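PDB 4XKY: dihydrodipicolinate synthase from Bacteroides thetaiotaomicron, which probably acts as a pyruvate-dependent, Schiff-base-forming lyase of the DapA family, to which N-acetylneuraminate lyase also belongs. Local coordinates for residues Leu54-Lys57 / Leu58-Met62; Glu61-Lys64 / Asn65-Ile69; Glu87-Asn90 / Leu91-Ala95; Arg236-Glu239 / Lys240-Ile244; Ser257-Lys260 / Gly261-Ala265. One frame throughout, in Å; residues are numbered along the deposited sequence.

Contact 1: residues Leu54-Lys57 / Leu58-Met62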
loop_
_atom_site.group_PDB
_atom_site.type_symbol
_atom_site.label_atom_id
_atom_site.label_comp_id
_atom_site.label_asym_id
_atom_site.label_seq_id
_atom_site.Cartn_x
_atom_site.Cartn_y
_atom_site.Cartn_z
ATOM N N LEU A 54 13.600 17.329 12.605
ATOM C CA LEU A 54 14.282 18.470 13.228
ATOM C C LEU A 54 13.478 19.735 13.093
ATOM O O LEU A 54 12.741 19.908 12.145
ATOM C CB LEU A 54 15.638 18.691 12.568
ATOM C CG LEU A 54 16.586 17.495 12.672
ATOM C CD1 LEU A 54 17.924 17.833 12.065
ATOM C CD2 LEU A 54 16.749 16.993 14.097
ATOM N N SER A 55 13.629 20.624 14.062
ATOM C CA SER A 55 12.994 21.922 14.010
ATOM C C SER A 55 13.556 22.754 12.842
ATOM O O SER A 55 14.645 22.494 12.323
ATOM C CB SER A 55 13.229 22.665 15.322
ATOM O OG SER A 55 14.560 23.168 15.372
ATOM N N TYR A 56 12.801 23.764 12.436
ATOM C CA TYR A 56 13.263 24.688 11.400
ATOM C C TYR A 56 14.551 25.359 11.789
ATOM O O TYR A 56 15.442 25.507 10.986
ATOM C CB TYR A 56 12.231 25.789 11.180
ATOM C CG TYR A 56 12.285 26.333 9.782
ATOM C CD1 TYR A 56 11.899 25.533 8.715
ATOM C CD2 TYR A 56 12.727 27.622 9.516
ATOM C CE1 TYR A 56 11.935 25.998 7.420
ATOM C CE2 TYR A 56 12.766 28.099 8.215
ATOM C CZ TYR A 56 12.366 27.270 7.174
ATOM O OH TYR A 56 12.374 27.666 5.867
ATOM N N LYS A 57 14.649 25.786 13.037
ATOM C CA LYS A 57 15.874 26.386 13.524
ATOM C C LYS A 57 17.068 25.470 13.302
ATOM O O LYS A 57 18.110 25.894 12.784
ATOM C CB LYS A 57 15.736 26.727 15.008
ATOM C CG LYS A 57 16.953 27.413 15.618
ATOM C CD LYS A 57 16.871 27.382 17.139
ATOM C CE LYS A 57 17.533 26.137 17.719
ATOM N NZ LYS A 57 17.247 26.000 19.171
ATOM N N LEU A 58 16.924 24.203 13.668
ATOM C CA LEU A 58 18.057 23.288 13.556
ATOM C C LEU A 58 18.433 23.023 12.114
ATOM O O LEU A 58 19.602 22.992 11.785
ATOM C CB LEU A 58 17.762 21.992 14.275
ATOM C CG LEU A 58 18.895 21.118 14.755
ATOM C CD1 LEU A 58 19.982 21.906 15.429
ATOM C CD2 LEU A 58 18.317 20.123 15.728
ATOM N N ARG A 59 17.445 22.889 11.241
ATOM C CA ARG A 59 17.726 22.745 9.821
ATOM C C ARG A 59 18.531 23.982 9.331
ATOM O O ARG A 59 19.489 23.846 8.589
ATOM C CB ARG A 59 16.430 22.556 9.041
ATOM C CG ARG A 59 15.730 21.252 9.372
ATOM C CD ARG A 59 14.241 21.306 9.098
ATOM N NE ARG A 59 13.964 21.179 7.672
ATOM C CZ ARG A 59 12.779 21.400 7.119
ATOM N NH1 ARG A 59 11.747 21.789 7.875
ATOM N NH2 ARG A 59 12.635 21.259 5.806
ATOM N N MET A 60 18.162 25.178 9.772
ATOM C CA MET A 60 18.899 26.375 9.349
ATOM C C MET A 60 20.330 26.387 9.872
ATOM O O MET A 60 21.247 26.713 9.131
ATOM C CB MET A 60 18.163 27.652 9.726
ATOM C CG MET A 60 16.892 27.802 8.904
ATOM S SD MET A 60 15.871 29.278 9.141
ATOM C CE MET A 60 15.809 29.451 10.924
ATOM N N GLU A 61 20.523 25.993 11.123
ATOM C CA GLU A 61 21.862 25.902 11.682
ATOM C C GLU A 61 22.731 24.870 10.965
ATOM O O GLU A 61 23.917 25.095 10.787
ATOM C CB GLU A 61 21.802 25.611 13.168
ATOM C CG GLU A 61 21.129 26.737 13.928
ATOM C CD GLU A 61 21.085 26.518 15.424
ATOM O OE1 GLU A 61 21.465 25.422 15.892
ATOM O OE2 GLU A 61 20.633 27.442 16.130
ATOM N N MET A 62 22.145 23.759 10.540
ATOM C CA MET A 62 22.915 22.763 9.834
ATOM C C MET A 62 23.415 23.340 8.520
ATOM O O MET A 62 24.554 23.141 8.167
ATOM C CB MET A 62 22.097 21.515 9.558
ATOM C CG MET A 62 22.815 20.400 8.780
ATOM S SD MET A 62 24.293 19.773 9.620
ATOM C CE MET A 62 24.822 18.515 8.466
HETATM O O HOH W 1 11.096 21.505 10.799
#
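S55 O accepts the amide of R59 at 3.0 Å and starts the i-to-i+4 ladder of helix 56-70, which Y56 O to M60 N and K57 O to E61 N carry on. S55 is the N-cap: its OG, turned between the backbone N and the carbonyl carbon (chi1 76°), accepts from L58 N at 3.1 Å, so a short hydroxyl serves a first-turn amide; D20 also binds OG. Just ahead of the cap, L54 CD2 meets L58 CD2 at 3.9 Å, two branched apolar ends packed together beside the helix start. Two residues of the next turn, R59 and M60, come up to the Y56 ring, which an aromatic residue of a neighbouring subunit also meets. M60 SD comes obliquely to within 3.4 Å of CE2, a Met-aromatic contact suited to a polarisable sulfur. R59 NH1 approaches the ring edge, 3.8 Å from CD1, with the guanidinium turned 86° to the ring. A bend at chi3 (77°) turns the R59 guanidinium back toward the helix start, where a water accepts from NH1 and donates to L54 O, while D82 pairs with the charge. Y56, R59 and M60 lean on L91 of helix 85-97, and L58 and E61 reach L22 of strand 21-22.

Contact 2: residues Glu61-Lys64 / Asn65-Ile69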
loop_
_atom_site.group_PDB
_atom_site.type_symbol
_atom_site.label_atom_id
_atom_site.label_comp_id
_atom_site.label_asym_id
_atom_site.label_seq_id
_atom_site.Cartn_x
_atom_site.Cartn_y
_atom_site.Cartn_z
ATOM N N GLU A 61 20.523 25.993 11.123
ATOM C CA GLU A 61 21.862 25.902 11.682
ATOM C C GLU A 61 22.731 24.870 10.965
ATOM O O GLU A 61 23.917 25.095 10.787
ATOM C CB GLU A 61 21.802 25.611 13.168
ATOM C CG GLU A 61 21.129 26.737 13.928
ATOM C CD GLU A 61 21.085 26.518 15.424
ATOM O OE1 GLU A 61 21.465 25.422 15.892
ATOM O OE2 GLU A 61 20.633 27.442 16.130
ATOM N N MET A 62 22.145 23.759 10.540
ATOM C CA MET A 62 22.915 22.763 9.834
ATOM C C MET A 62 23.415 23.340 8.520
ATOM O O MET A 62 24.554 23.141 8.167
ATOM C CB MET A 62 22.097 21.515 9.558
ATOM C CG MET A 62 22.815 20.400 8.780
ATOM S SD MET A 62 24.293 19.773 9.620
ATOM C CE MET A 62 24.822 18.515 8.466
ATOM N N ILE A 63 22.539 24.018 7.784
ATOM C CA ILE A 63 22.916 24.649 6.539
ATOM C C ILE A 63 24.032 25.678 6.734
ATOM O O ILE A 63 25.038 25.636 6.028
ATOM C CB ILE A 63 21.696 25.321 5.902
ATOM C CG1 ILE A 63 20.727 24.248 5.407
ATOM C CG2 ILE A 63 22.082 26.233 4.736
ATOM C CD1 ILE A 63 19.338 24.779 5.133
ATOM N N LYS A 64 23.829 26.608 7.669
ATOM C CA LYS A 64 24.796 27.674 7.923
ATOM C C LYS A 64 26.142 27.110 8.343
ATOM O O LYS A 64 27.153 27.410 7.726
ATOM C CB LYS A 64 24.314 28.632 9.012
ATOM C CG LYS A 64 23.060 29.452 8.693
ATOM C CD LYS A 64 22.939 30.615 9.693
ATOM C CE LYS A 64 21.512 30.969 10.100
ATOM N NZ LYS A 64 20.970 30.035 11.135
ATOM N N ASN A 65 26.177 26.294 9.389
ATOM C CA ASN A 65 27.463 25.693 9.795
ATOM C C ASN A 65 28.127 24.854 8.706
ATOM O O ASN A 65 29.348 24.890 8.568
ATOM C CB ASN A 65 27.324 24.859 11.073
ATOM C CG ASN A 65 27.239 25.713 12.301
ATOM O OD1 ASN A 65 28.258 26.093 12.881
ATOM N ND2 ASN A 65 26.022 26.080 12.675
ATOM N N THR A 66 27.350 24.073 7.944
ATOM C CA THR A 66 27.964 23.241 6.899
ATOM C C THR A 66 28.670 24.136 5.826
ATOM O O THR A 66 29.793 23.864 5.404
ATOM C CB THR A 66 26.963 22.275 6.254
ATOM O OG1 THR A 66 26.474 21.350 7.232
ATOM C CG2 THR A 66 27.649 21.488 5.170
ATOM N N CYS A 67 28.011 25.201 5.393
ATOM C CA CYS A 67 28.615 26.093 4.400
ATOM C C CYS A 67 29.826 26.808 4.999
ATOM O O CYS A 67 30.851 26.887 4.348
ATOM C CB CYS A 67 27.627 27.109 3.873
ATOM S SG CYS A 67 26.218 26.431 2.989
ATOM N N ARG A 68 29.724 27.276 6.245
ATOM C CA ARG A 68 30.850 27.936 6.915
ATOM C C ARG A 68 32.063 27.021 6.959
ATOM O O ARG A 68 33.175 27.412 6.580
ATOM C CB ARG A 68 30.489 28.345 8.353
ATOM C CG ARG A 68 31.672 28.921 9.140
ATOM C CD ARG A 68 31.361 29.311 10.585
ATOM N NE ARG A 68 30.850 28.172 11.339
ATOM C CZ ARG A 68 31.587 27.174 11.820
ATOM N NH1 ARG A 68 32.904 27.138 11.663
ATOM N NH2 ARG A 68 30.983 26.196 12.467
ATOM N N ILE A 69 31.839 25.792 7.414
ATOM C CA ILE A 69 32.938 24.855 7.659
ATOM C C ILE A 69 33.562 24.368 6.357
ATOM O O ILE A 69 34.772 24.229 6.264
ATOM C CB ILE A 69 32.486 23.639 8.505
ATOM C CG1 ILE A 69 32.016 24.104 9.879
ATOM C CG2 ILE A 69 33.623 22.615 8.640
ATOM C CD1 ILE A 69 31.199 23.067 10.625
#
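E61 O is gripped twice by one residue: N65 N reaches it at 2.9 Å in the regular helical bond, and N65 ND2 reaches it at 3.0 Å from the opposite face of the carbonyl plane. The side-chain bond is nearly straight, and E61 O lies only 4° out of the N65 amide plane, so the amide is turned to present an N-H squarely. With CG beside its own backbone N (chi1 -77°), N65 folds its amide back toward the preceding turn. The other end of that amide is used as well: R68 NH2 donates to N65 OD1 at 2.8 Å, in the plane of both groups and on a lone pair, which fixes the flip of the amide. A short polar side chain with a donor and an acceptor thus suits this position between a carbonyl and an arginine.

One residue further on, the pattern recurs with a hydroxyl. T66 OG1 donates to M62 O at 2.8 Å and T66 N joins it at 3.0 Å from the opposite face, so the buried hydroxyl of T66 is satisfied within its own helix. M62 bends at chi2 (60°) to bring CE within 3.5 Å of T66 OG1, covering that polar atom with a flexible apolar chain. Helix 56-70 links strands 42-44 and 76-79: M62 and T66 face V44 on strand 42-44, M62 and N65 meet L27 of helix 24-36, R68 touches Q28 there, and I63 turns toward helix 85-97.

Contact 3: residues Glu87-Asn90 / Leu91-Ala95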
loop_
_atom_site.group_PDB
_atom_site.type_symbol
_atom_site.label_atom_id
_atom_site.label_comp_id
_atom_site.label_asym_id
_atom_site.label_seq_id
_atom_site.Cartn_x
_atom_site.Cartn_y
_atom_site.Cartn_z
ATOM N N GLU A 87 8.126 27.543 3.175
ATOM C CA GLU A 87 9.277 27.138 3.984
ATOM C C GLU A 87 10.420 26.580 3.128
ATOM O O GLU A 87 11.596 26.857 3.366
ATOM C CB GLU A 87 8.863 26.094 5.041
ATOM C CG GLU A 87 7.829 26.571 6.055
ATOM C CD GLU A 87 8.232 27.822 6.802
ATOM O OE1 GLU A 87 9.439 28.138 6.818
ATOM O OE2 GLU A 87 7.338 28.506 7.354
ATOM N N SER A 88 10.059 25.800 2.119
ATOM C CA SER A 88 11.044 25.273 1.194
ATOM C C SER A 88 11.842 26.395 0.467
ATOM O O SER A 88 13.085 26.365 0.417
ATOM C CB SER A 88 10.360 24.310 0.221
ATOM O OG SER A 88 11.289 23.821 -0.716
ATOM N N VAL A 89 11.130 27.393 -0.062
ATOM C CA VAL A 89 11.772 28.507 -0.739
ATOM C C VAL A 89 12.677 29.266 0.254
ATOM O O VAL A 89 13.789 29.637 -0.086
ATOM C CB VAL A 89 10.734 29.435 -1.404
ATOM C CG1 VAL A 89 11.389 30.737 -1.871
ATOM C CG2 VAL A 89 10.065 28.702 -2.576
ATOM N N ASN A 90 12.223 29.439 1.490
ATOM C CA ASN A 90 13.028 30.120 2.493
ATOM C C ASN A 90 14.357 29.374 2.756
ATOM O O ASN A 90 15.399 30.007 2.927
ATOM C CB ASN A 90 12.206 30.309 3.777
ATOM C CG ASN A 90 12.998 30.980 4.884
ATOM O OD1 ASN A 90 13.251 32.177 4.835
ATOM N ND2 ASN A 90 13.405 30.205 5.880
ATOM N N LEU A 91 14.336 28.040 2.768
ATOM C CA LEU A 91 15.569 27.294 2.996
ATOM C C LEU A 91 16.503 27.441 1.817
ATOM O O LEU A 91 17.732 27.536 2.016
ATOM C CB LEU A 91 15.332 25.809 3.243
ATOM C CG LEU A 91 14.643 25.422 4.547
ATOM C CD1 LEU A 91 14.457 23.916 4.590
ATOM C CD2 LEU A 91 15.429 25.893 5.763
ATOM N N ALA A 92 15.934 27.419 0.606
ATOM C CA ALA A 92 16.720 27.649 -0.608
ATOM C C ALA A 92 17.423 29.005 -0.569
ATOM O O ALA A 92 18.599 29.068 -0.861
ATOM C CB ALA A 92 15.869 27.552 -1.858
ATOM N N CYS A 93 16.715 30.077 -0.216
ATOM C CA CYS A 93 17.340 31.414 -0.119
ATOM C C CYS A 93 18.440 31.486 0.945
ATOM O O CYS A 93 19.477 32.118 0.740
ATOM C CB CYS A 93 16.288 32.488 0.128
ATOM S SG CYS A 93 15.118 32.561 -1.259
ATOM N N LEU A 94 18.207 30.824 2.071
ATOM C CA LEU A 94 19.192 30.732 3.123
ATOM C C LEU A 94 20.424 30.000 2.599
ATOM O O LEU A 94 21.544 30.481 2.731
ATOM C CB LEU A 94 18.605 29.995 4.320
ATOM C CG LEU A 94 19.652 29.780 5.413
ATOM C CD1 LEU A 94 19.740 31.039 6.260
ATOM C CD2 LEU A 94 19.347 28.574 6.277
ATOM N N ALA A 95 20.207 28.846 1.981
ATOM C CA ALA A 95 21.273 28.122 1.295
ATOM C C ALA A 95 22.068 29.028 0.353
ATOM O O ALA A 95 23.300 29.071 0.441
ATOM C CB ALA A 95 20.722 26.920 0.541
#
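V89 and C93 stand one turn apart on the same flank of helix 85-97, the CG1 branch of V89 reaching toward C93 SG at 4.2 Å. That CG1 lies opposite the backbone N (chi1 169°), which swings it forward along the helix, while SG of C93 folds back beside its own N (chi1 -62°); the two groups therefore lean toward each other in a loose apolar touch. L91 also leans backward, its CG lying 3.6 Å from E87 O, the carbonyl that accepts L91 N at 3.0 Å. A92 brings just a methyl, CB at 3.4 Å from V89 O, a small residue that suits the buried flank where it touches P130. N90 points out from the backbone with CG turned forward; its ND2 bonds to the Y56 hydroxyl, which is also hydrogen-bonded to E87 O, so one tyrosine of the neighbouring helix holds two residues three apart on this one. S88 OG is satisfied by I80 O, and E87 OE2 by the backbone of a neighbouring subunit. L91 and L94 supply the branched apolar surface against helix 56-70. Helix 85-97 is the crossover between parallel strands 76-79 and 102-105, the beta-alpha-beta unit from which a TIM barrel is built.

Contact 4: residues Arg236-Glu239 / Lys240-Ile244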
loop_
_atom_site.group_PDB
_atom_site.type_symbol
_atom_site.label_atom_id
_atom_site.label_comp_id
_atom_site.label_asym_id
_atom_site.label_seq_id
_atom_site.Cartn_x
_atom_site.Cartn_y
_atom_site.Cartn_z
ATOM N N ARG A 236 35.664 -7.145 -4.525
ATOM C CA ARG A 236 36.270 -7.106 -3.203
ATOM C C ARG A 236 35.592 -6.060 -2.331
ATOM O O ARG A 236 35.255 -6.323 -1.168
ATOM C CB ARG A 236 37.756 -6.772 -3.325
ATOM C CG ARG A 236 38.527 -6.952 -2.023
ATOM C CD ARG A 236 40.019 -6.787 -2.233
ATOM N NE ARG A 236 40.405 -5.410 -2.529
ATOM C CZ ARG A 236 40.525 -4.441 -1.624
ATOM N NH1 ARG A 236 40.268 -4.669 -0.338
ATOM N NH2 ARG A 236 40.909 -3.230 -2.005
ATOM N N LEU A 237 35.398 -4.874 -2.915
ATOM C CA LEU A 237 34.848 -3.727 -2.187
ATOM C C LEU A 237 33.344 -3.838 -1.991
ATOM O O LEU A 237 32.834 -3.435 -0.951
ATOM C CB LEU A 237 35.224 -2.418 -2.880
ATOM C CG LEU A 237 36.741 -2.169 -2.918
ATOM C CD1 LEU A 237 37.091 -0.886 -3.658
ATOM C CD2 LEU A 237 37.356 -2.147 -1.524
ATOM N N GLN A 238 32.634 -4.390 -2.974
ATOM C CA GLN A 238 31.204 -4.651 -2.800
ATOM C C GLN A 238 30.948 -5.559 -1.574
ATOM O O GLN A 238 29.980 -5.348 -0.832
ATOM C CB GLN A 238 30.579 -5.242 -4.081
ATOM C CG GLN A 238 29.082 -5.529 -4.005
ATOM C CD GLN A 238 28.236 -4.269 -3.846
ATOM O OE1 GLN A 238 28.754 -3.144 -3.838
ATOM N NE2 GLN A 238 26.935 -4.451 -3.713
ATOM N N GLU A 239 31.812 -6.542 -1.346
ATOM C CA GLU A 239 31.630 -7.446 -0.209
ATOM C C GLU A 239 31.735 -6.691 1.114
ATOM O O GLU A 239 30.988 -6.982 2.051
ATOM C CB GLU A 239 32.618 -8.624 -0.229
ATOM C CG GLU A 239 32.534 -9.512 1.027
ATOM C CD GLU A 239 33.085 -10.929 0.854
ATOM O OE1 GLU A 239 33.917 -11.162 -0.047
ATOM O OE2 GLU A 239 32.697 -11.825 1.641
ATOM N N LYS A 240 32.656 -5.732 1.189
ATOM C CA LYS A 240 32.781 -4.898 2.384
ATOM C C LYS A 240 31.548 -4.004 2.553
ATOM O O LYS A 240 30.980 -3.920 3.645
ATOM C CB LYS A 240 34.039 -4.029 2.324
ATOM C CG LYS A 240 35.348 -4.788 2.481
ATOM C CD LYS A 240 36.497 -3.792 2.607
ATOM C CE LYS A 240 37.835 -4.358 2.158
ATOM N NZ LYS A 240 38.430 -5.205 3.228
ATOM N N VAL A 241 31.143 -3.321 1.483
ATOM C CA VAL A 241 29.901 -2.567 1.526
ATOM C C VAL A 241 28.745 -3.458 1.965
ATOM O O VAL A 241 27.956 -3.044 2.810
ATOM C CB VAL A 241 29.591 -1.871 0.192
ATOM C CG1 VAL A 241 28.183 -1.292 0.184
ATOM C CG2 VAL A 241 30.579 -0.739 -0.024
ATOM N N MET A 242 28.642 -4.689 1.455
ATOM C CA MET A 242 27.483 -5.514 1.849
ATOM C C MET A 242 27.586 -5.999 3.296
ATOM O O MET A 242 26.567 -6.185 3.962
ATOM C CB MET A 242 27.196 -6.661 0.873
ATOM C CG MET A 242 26.701 -6.233 -0.511
ATOM S SD MET A 242 25.387 -4.980 -0.597
ATOM C CE MET A 242 24.099 -5.858 0.296
ATOM N N GLN A 243 28.802 -6.150 3.804
ATOM C CA GLN A 243 28.992 -6.484 5.209
ATOM C C GLN A 243 28.556 -5.335 6.142
ATOM O O GLN A 243 27.924 -5.562 7.168
ATOM C CB GLN A 243 30.454 -6.857 5.472
ATOM C CG GLN A 243 30.637 -7.496 6.839
ATOM C CD GLN A 243 32.075 -7.844 7.131
ATOM O OE1 GLN A 243 32.883 -7.930 6.235
ATOM N NE2 GLN A 243 32.399 -8.019 8.398
ATOM N N ILE A 244 28.906 -4.107 5.779
ATOM C CA ILE A 244 28.500 -2.921 6.542
ATOM C C ILE A 244 26.984 -2.897 6.595
ATOM O O ILE A 244 26.382 -2.769 7.662
ATOM C CB ILE A 244 29.025 -1.638 5.877
ATOM C CG1 ILE A 244 30.524 -1.511 6.098
ATOM C CG2 ILE A 244 28.322 -0.410 6.421
ATOM C CD1 ILE A 244 31.188 -0.642 5.065
HETATM O O HOH W 2 40.037 -7.167 1.162
#
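L237 CD2 lies over one face of the R236 guanidinium, 3.6 Å above the plane and toward the rim, and a water sits at the edge in that plane; K240 CE, from the lysine one turn on, approaches obliquely, 3.5 Å from R236 NH1. These residues belong to helix 231-247, the first of three helices that follow the TIM barrel in the DapA fold. The long chains of R236 and K240 lie side by side and point the same way, bringing the like charges of R236 NH1 and K240 NZ to 4.0 Å. The water accepts from NH1 at 2.9 Å and more weakly from NZ, and E233 forms a salt bridge with R236, which would partly offset the repulsion. Exposed, flexible basic residues tolerate this on an outer flank, while L237 and V241 turn inward onto L218 and L222 of helix 216-227; L237 O also accepts V241 N in a nearly straight bond of 3.0 Å.

A second parallel pair is formed by Q238 and M242, both buried. M242 N binds Q238 O at 2.7 Å, and a neighbouring subunit packs against both side chains. The polar end of Q238 is held by E194 O, to which NE2 donates. The Q238 chain bends at chi2 (65°), and this turn carries NE2 along the helix to 3.5 Å from M242 SD.

Contact 5: residues Ser257-Lys260 / Gly261-Ala265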
loop_
_atom_site.group_PDB
_atom_site.type_symbol
_atom_site.label_atom_id
_atom_site.label_comp_id
_atom_site.label_asym_id
_atom_site.label_seq_id
_atom_site.Cartn_x
_atom_site.Cartn_y
_atom_site.Cartn_z
ATOM N N SER A 257 16.822 1.505 12.354
ATOM C CA SER A 257 18.106 0.872 12.630
ATOM C C SER A 257 19.267 1.393 11.779
ATOM O O SER A 257 20.420 1.406 12.244
ATOM C CB SER A 257 18.010 -0.653 12.501
ATOM O OG SER A 257 17.393 -0.996 11.286
ATOM N N TYR A 258 18.990 1.806 10.548
ATOM C CA TYR A 258 20.040 2.367 9.700
ATOM C C TYR A 258 20.636 3.615 10.346
ATOM O O TYR A 258 21.813 3.699 10.563
ATOM C CB TYR A 258 19.515 2.660 8.297
ATOM C CG TYR A 258 20.300 3.676 7.510
ATOM C CD1 TYR A 258 21.558 3.396 7.007
ATOM C CD2 TYR A 258 19.748 4.914 7.220
ATOM C CE1 TYR A 258 22.258 4.337 6.254
ATOM C CE2 TYR A 258 20.426 5.859 6.473
ATOM C CZ TYR A 258 21.689 5.576 6.003
ATOM O OH TYR A 258 22.349 6.533 5.254
ATOM N N LEU A 259 19.783 4.550 10.697
ATOM C CA LEU A 259 20.208 5.827 11.254
ATOM C C LEU A 259 20.896 5.664 12.623
ATOM O O LEU A 259 21.949 6.237 12.875
ATOM C CB LEU A 259 18.993 6.726 11.378
ATOM C CG LEU A 259 19.246 8.017 12.142
ATOM C CD1 LEU A 259 20.160 8.932 11.347
ATOM C CD2 LEU A 259 17.936 8.687 12.488
ATOM N N LYS A 260 20.282 4.886 13.499
ATOM C CA LYS A 260 20.828 4.637 14.809
ATOM C C LYS A 260 22.193 3.974 14.743
ATOM O O LYS A 260 23.067 4.290 15.521
ATOM C CB LYS A 260 19.861 3.798 15.631
ATOM C CG LYS A 260 18.669 4.605 16.071
ATOM C CD LYS A 260 17.407 3.790 16.249
ATOM C CE LYS A 260 17.132 3.395 17.658
ATOM N NZ LYS A 260 15.657 3.458 17.851
ATOM N N GLY A 261 22.337 3.016 13.838
ATOM C CA GLY A 261 23.579 2.310 13.665
ATOM C C GLY A 261 24.670 3.190 13.116
ATOM O O GLY A 261 25.789 3.208 13.651
ATOM N N LEU A 262 24.359 3.905 12.041
ATOM C CA LEU A 262 25.295 4.871 11.473
ATOM C C LEU A 262 25.785 5.861 12.513
ATOM O O LEU A 262 26.965 6.052 12.694
ATOM C CB LEU A 262 24.610 5.658 10.368
ATOM C CG LEU A 262 25.474 6.532 9.487
ATOM C CD1 LEU A 262 26.489 5.670 8.771
ATOM C CD2 LEU A 262 24.599 7.252 8.469
ATOM N N LYS A 263 24.861 6.484 13.223
ATOM C CA LYS A 263 25.252 7.467 14.227
ATOM C C LYS A 263 26.029 6.829 15.407
ATOM O O LYS A 263 26.991 7.407 15.902
ATOM C CB LYS A 263 24.038 8.269 14.697
ATOM C CG LYS A 263 23.653 9.416 13.771
ATOM C CD LYS A 263 22.784 10.412 14.525
ATOM C CE LYS A 263 22.685 11.737 13.807
ATOM N NZ LYS A 263 21.865 12.749 14.541
ATOM N N CYS A 264 25.613 5.645 15.848
ATOM C CA CYS A 264 26.352 4.925 16.876
ATOM C C CYS A 264 27.809 4.686 16.402
ATOM O O CYS A 264 28.791 5.001 17.113
ATOM C CB CYS A 264 25.655 3.609 17.174
ATOM S SG CYS A 264 26.399 2.730 18.539
ATOM N N ALA A 265 27.938 4.177 15.177
ATOM C CA ALA A 265 29.257 3.910 14.613
ATOM C C ALA A 265 30.101 5.176 14.531
ATOM O O ALA A 265 31.276 5.114 14.878
ATOM C CB ALA A 265 29.163 3.276 13.244
#
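Helix 257-268, in the helical region that follows the TIM barrel, brings Y258 up to the predicted pyruvate-binding residue T48; L262, one turn on, packs beside Y258. Their side chains lie side by side and point the same way, L262 CD2 coming to 4.0 Å from Y258 OH and 4.2 Å from Y258 CZ. Each has its CG opposite the backbone N (chi1 158° in Y258), which carries both groups outward from the same flank. The branched, uncharged end of L262 suits a place beside a ring, and it also touches V13. The ring of Y258 is further set by an edge-to-face contact with Y249.

Regular backbone bonds carry the turn: L262 N to Y258 O at 3.0 Å, K263 N to L259 O at 2.9 Å and C264 N to K260 O at 2.9 Å. The bond from G261 N to S257 O, 3.0 Å long, comes from above the carbonyl plane, 36° out of it, and G261, lacking a side chain, adds no bulk beside that buried oxygen. S257 OG is occupied by H254 O and Y249 O. K263 runs out extended to E50, T14 O and Y275 O, so its buried amine has several partners.

The Y258 hydroxyl is hydrogen-bonded to T48 OG1. With the Y258 ring touched by L262 and Y249, this bond is consistent with Y258 acting from the second shell to orient the T48 hydroxyl.

Overall arrangement
Contacts 1 and 2 are consecutive portions of helix 56-70, with centres about 10 Å apart and E61 and M62 in common. Contact 3 follows on helix 85-97, its centre about 12 Å from that of contact 1, and touches both. These three therefore form one layer of neighbouring barrel helices outside the parallel strands 42-44, 76-79 and 102-105. Contacts 4 and 5 come later, on the successive helices 231-247 and 257-268, with centres about 17 Å apart and no touch between them. Contact 4 lies across the chain's centre from the first three, about 34 Å from contact 1 between centres. Contact 5, nearest the predicted pyruvate site, brings helix 257-268 back to the barrel.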